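Local coordinates for peptidylprolyl Isomerase (Naegleria fowleri, PDB 6MKE), which probably catalyses the cis-trans isomerisation of peptidyl-prolyl bonds as an FKBP-type enzyme and binds an FK506-type macrolide, at residues A[42-47]-A[121-126]. Residues are numbered along the deposited sequence; the frame is centred on the assembly and turned at random.
Sequences VSVHYT and IELLSW. With FK5 (8-deethyl-8-[but-3-enyl]-ascomycin), chain E.
S43 meets both L124 and S125, which interrupts an otherwise regular antiparallel pairing. Its carbonyl O takes a firm bond from L124 N (2.9 Å, lying in the carbonyl plane) and a weak one from S125 N (3.4 Å), while S43 N returns a nearly straight bond to S125 O (N-H...O 174°). Beyond this irregularity, H45 and E122 exchange two further backbone bonds.

The buried residues of one face are V42, V44, Y46, I121 and L123. V44 CB lies 4.0 Å from I121 CG2, and V42 CG1 touches L123 CD1 in the modelled conformer. Helix 77-84 packs on this face through W79 and V83.

S43, H45, E122 and S125, on the opposite face, are only partly buried. The bulge residue L124, its CG beside the backbone N (chi1 -59°), reaches over the H45 ring, CD1 3.8 Å from the centroid and 7° off the normal, a CH-pi contact; E122 OE1 stays at the ring edge, 4.0 Å from H45 CD2.

Y46 turns its ring away from 121-126, placing one face over FK5 C5, with its OH hydrogen-bonded to D57. S43, L124 and S125 thus form a classic beta bulge within the curled antiparallel sheet of the FKBP fold, whose Y46 end borders the macrolide pocket.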
loop_
_atom_site.group_PDB
_atom_site.type_symbol
_atom_site.label_atom_id
_atom_site.label_comp_id
_atom_site.label_asym_id
_atom_site.label_seq_id
_atom_site.Cartn_x
_atom_site.Cartn_y
_atom_site.Cartn_z
ATOM N N VAL A 42 6.455 -7.555 -7.748
ATOM C CA VAL A 42 6.905 -6.293 -7.170
ATOM C C VAL A 42 7.515 -6.550 -5.797
ATOM O O VAL A 42 7.001 -7.375 -5.032
ATOM C CB VAL A 42 5.719 -5.313 -7.085
ATOM C CG1 VAL A 42 6.047 -4.116 -6.221
ATOM C CG2 VAL A 42 5.290 -4.878 -8.481
ATOM N N SER A 43 8.597 -5.839 -5.477
ATOM C CA SER A 43 9.264 -5.932 -4.184
ATOM C C SER A 43 9.151 -4.596 -3.466
ATOM O O SER A 43 9.476 -3.551 -4.038
ATOM C CB SER A 43 10.736 -6.321 -4.346
ATOM O OG SER A 43 10.869 -7.630 -4.873
ATOM N N VAL A 44 8.688 -4.627 -2.211
ATOM C CA VAL A 44 8.452 -3.410 -1.443
ATOM C C VAL A 44 8.901 -3.576 0.004
ATOM O O VAL A 44 9.071 -4.687 0.510
ATOM C CB VAL A 44 6.961 -2.984 -1.453
ATOM C CG1 VAL A 44 6.440 -2.822 -2.869
ATOM C CG2 VAL A 44 6.119 -3.985 -0.677
ATOM N N HIS A 45 9.096 -2.435 0.663
ATOM C CA HIS A 45 9.053 -2.318 2.113
ATOM C C HIS A 45 7.715 -1.702 2.503
ATOM O O HIS A 45 7.185 -0.845 1.793
ATOM C CB HIS A 45 10.185 -1.435 2.645
ATOM C CG HIS A 45 11.544 -2.056 2.558
ATOM N ND1 HIS A 45 11.762 -3.405 2.738
ATOM C CD2 HIS A 45 12.758 -1.506 2.320
ATOM C CE1 HIS A 45 13.052 -3.659 2.610
ATOM N NE2 HIS A 45 13.678 -2.524 2.355
ATOM N N TYR A 46 7.167 -2.132 3.637
ATOM C CA TYR A 46 5.921 -1.526 4.077
ATOM C C TYR A 46 5.823 -1.531 5.593
ATOM O O TYR A 46 6.480 -2.312 6.286
ATOM C CB TYR A 46 4.696 -2.214 3.448
ATOM C CG TYR A 46 4.295 -3.540 4.055
ATOM C CD1 TYR A 46 3.493 -3.597 5.194
ATOM C CD2 TYR A 46 4.682 -4.738 3.465
ATOM C CE1 TYR A 46 3.120 -4.808 5.743
ATOM C CE2 TYR A 46 4.307 -5.952 4.001
ATOM C CZ TYR A 46 3.526 -5.983 5.137
ATOM O OH TYR A 46 3.153 -7.195 5.670
ATOM N N THR A 47 4.985 -0.625 6.091
ATOM C CA THR A 47 4.603 -0.552 7.493
ATOM C C THR A 47 3.137 -0.163 7.545
ATOM O O THR A 47 2.741 0.839 6.947
ATOM C CB THR A 47 5.453 0.469 8.263
ATOM O OG1 THR A 47 6.828 0.066 8.241
ATOM C CG2 THR A 47 4.981 0.576 9.704
ATOM N N ILE A 121 4.541 2.601 2.027
ATOM C CA ILE A 121 5.058 1.646 1.053
ATOM C C ILE A 121 6.199 2.280 0.268
ATOM O O ILE A 121 6.102 3.435 -0.163
ATOM C CB ILE A 121 3.949 1.169 0.092
ATOM C CG1 ILE A 121 2.739 0.650 0.874
ATOM C CG2 ILE A 121 4.474 0.101 -0.853
ATOM C CD1 ILE A 121 1.539 0.350 -0.004
ATOM N N GLU A 122 7.275 1.519 0.073
ATOM C CA GLU A 122 8.394 1.932 -0.768
ATOM C C GLU A 122 8.562 0.921 -1.894
ATOM O O GLU A 122 8.837 -0.256 -1.640
ATOM C CB GLU A 122 9.688 2.054 0.041
ATOM C CG GLU A 122 10.900 2.388 -0.818
ATOM C CD GLU A 122 12.180 2.503 -0.016
ATOM O OE1 GLU A 122 12.133 2.309 1.215
ATOM O OE2 GLU A 122 13.234 2.791 -0.620
ATOM N N LEU A 123 8.402 1.383 -3.133
ATOM C CA LEU A 123 8.509 0.526 -4.312
ATOM C C LEU A 123 9.983 0.360 -4.656
ATOM O O LEU A 123 10.617 1.276 -5.185
ATOM C CB LEU A 123 7.720 1.126 -5.474
ATOM C CG LEU A 123 7.750 0.435 -6.837
ATOM C CD1 LEU A 123 7.617 -1.063 -6.685
ATOM C CD2 LEU A 123 6.637 0.974 -7.726
ATOM N N LEU A 124 10.535 -0.819 -4.355
ATOM C CA LEU A 124 11.964 -1.060 -4.538
ATOM C C LEU A 124 12.296 -1.459 -5.972
ATOM O O LEU A 124 13.187 -0.874 -6.598
ATOM C CB LEU A 124 12.437 -2.144 -3.568
ATOM C CG LEU A 124 12.228 -1.859 -2.081
ATOM C CD1 LEU A 124 12.506 -3.107 -1.256
ATOM C CD2 LEU A 124 13.119 -0.704 -1.634
ATOM N N SER A 125 11.598 -2.456 -6.503
ATOM C CA SER A 125 11.894 -2.999 -7.825
ATOM C C SER A 125 10.760 -3.938 -8.212
ATOM O O SER A 125 9.820 -4.158 -7.442
ATOM C CB SER A 125 13.241 -3.724 -7.839
ATOM O OG SER A 125 13.278 -4.733 -6.843
ATOM N N TRP A 126 10.859 -4.491 -9.419
ATOM C CA TRP A 126 9.921 -5.509 -9.870
ATOM C C TRP A 126 10.569 -6.318 -10.983
ATOM O O TRP A 126 11.545 -5.888 -11.602
ATOM C CB TRP A 126 8.591 -4.902 -10.334
ATOM C CG TRP A 126 8.681 -3.943 -11.490
ATOM C CD1 TRP A 126 8.734 -4.263 -12.818
ATOM C CD2 TRP A 126 8.696 -2.511 -11.423
ATOM N NE1 TRP A 126 8.796 -3.121 -13.578
ATOM C CE2 TRP A 126 8.770 -2.031 -12.748
ATOM C CE3 TRP A 126 8.662 -1.586 -10.371
ATOM C CZ2 TRP A 126 8.812 -0.671 -13.048
ATOM C CZ3 TRP A 126 8.700 -0.231 -10.673
ATOM C CH2 TRP A 126 8.772 0.211 -12.000
HETATM C C1 FK5 E . -2.580 -7.947 2.057
HETATM C C2 FK5 E . -1.979 -6.713 2.727
HETATM C C3 FK5 E . -1.178 -5.866 1.738
HETATM C C4 FK5 E . 0.185 -6.494 1.462
HETATM C C5 FK5 E . 0.950 -6.732 2.751
HETATM C C6 FK5 E . 0.146 -7.588 3.706
HETATM C C8 FK5 E . -1.654 -6.616 5.118
HETATM C C9 FK5 E . -0.776 -6.770 6.367
HETATM C C10 FK5 E . -0.921 -8.028 7.248
HETATM C C11 FK5 E . -2.324 -8.652 7.144
HETATM C C12 FK5 E . -2.299 -10.099 7.639
HETATM C C13 FK5 E . -1.203 -10.911 6.982
HETATM C C14 FK5 E . 0.135 -10.208 7.169
HETATM C C15 FK5 E . 1.310 -10.875 6.473
HETATM C C16 FK5 E . 1.056 -11.277 5.031
HETATM C C17 FK5 E . 2.306 -11.699 4.244
HETATM C C18 FK5 E . 2.635 -13.181 4.466
HETATM C C19 FK5 E . 1.734 -14.160 3.754
HETATM C C20 FK5 E . 0.605 -14.586 4.310
HETATM C C21 FK5 E . -0.447 -15.469 3.684
HETATM C C22 FK5 E . -1.555 -14.552 3.163
HETATM C C23 FK5 E . -1.288 -13.915 1.816
HETATM C C24 FK5 E . -2.152 -12.697 1.487
HETATM C C25 FK5 E . -1.706 -11.395 2.168
HETATM C C26 FK5 E . -2.777 -10.299 2.007
HETATM C C27 FK5 E . -4.131 -10.661 2.577
HETATM C C28 FK5 E . -5.187 -10.773 1.779
HETATM C C29 FK5 E . -6.573 -11.211 2.136
HETATM C C30 FK5 E . -7.624 -10.312 1.459
HETATM C C31 FK5 E . -9.046 -10.734 1.778
HETATM C C32 FK5 E . -9.252 -12.166 1.306
HETATM C C33 FK5 E . -8.255 -13.093 1.976
HETATM C C34 FK5 E . -6.817 -12.666 1.697
HETATM C C35 FK5 E . -3.372 -7.843 7.904
HETATM C C36 FK5 E . 3.508 -10.838 4.620
HETATM C C37 FK5 E . 2.180 -14.556 2.377
HETATM C C38 FK5 E . -0.987 -16.466 4.726
HETATM C C39 FK5 E . -1.842 -17.529 4.115
HETATM C C40 FK5 E . -1.417 -18.539 3.423
HETATM C C41 FK5 E . -0.351 -10.924 1.644
HETATM C C42 FK5 E . -4.182 -10.893 4.059
HETATM C C43 FK5 E . -2.183 -13.083 7.110
HETATM C C44 FK5 E . 2.777 -11.812 8.106
HETATM C C45 FK5 E . -10.667 -8.982 1.888
HETATM N N7 FK5 E . -1.177 -6.998 3.922
HETATM O O1 FK5 E . -2.250 -9.110 2.645
HETATM O O2 FK5 E . -3.282 -7.879 1.089
HETATM O O3 FK5 E . -2.761 -6.116 5.272
HETATM O O4 FK5 E . 0.026 -5.898 6.639
HETATM O O5 FK5 E . 0.042 -8.876 6.649
HETATM O O6 FK5 E . -0.569 -7.925 8.588
HETATM O O7 FK5 E . -1.151 -12.216 7.558
HETATM O O8 FK5 E . 1.666 -12.022 7.246
HETATM O O9 FK5 E . -2.576 -14.329 3.776
HETATM O O10 FK5 E . -2.144 -12.496 0.072
HETATM O O11 FK5 E . -9.989 -9.927 1.073
HETATM O O12 FK5 E . -10.587 -12.597 1.574
#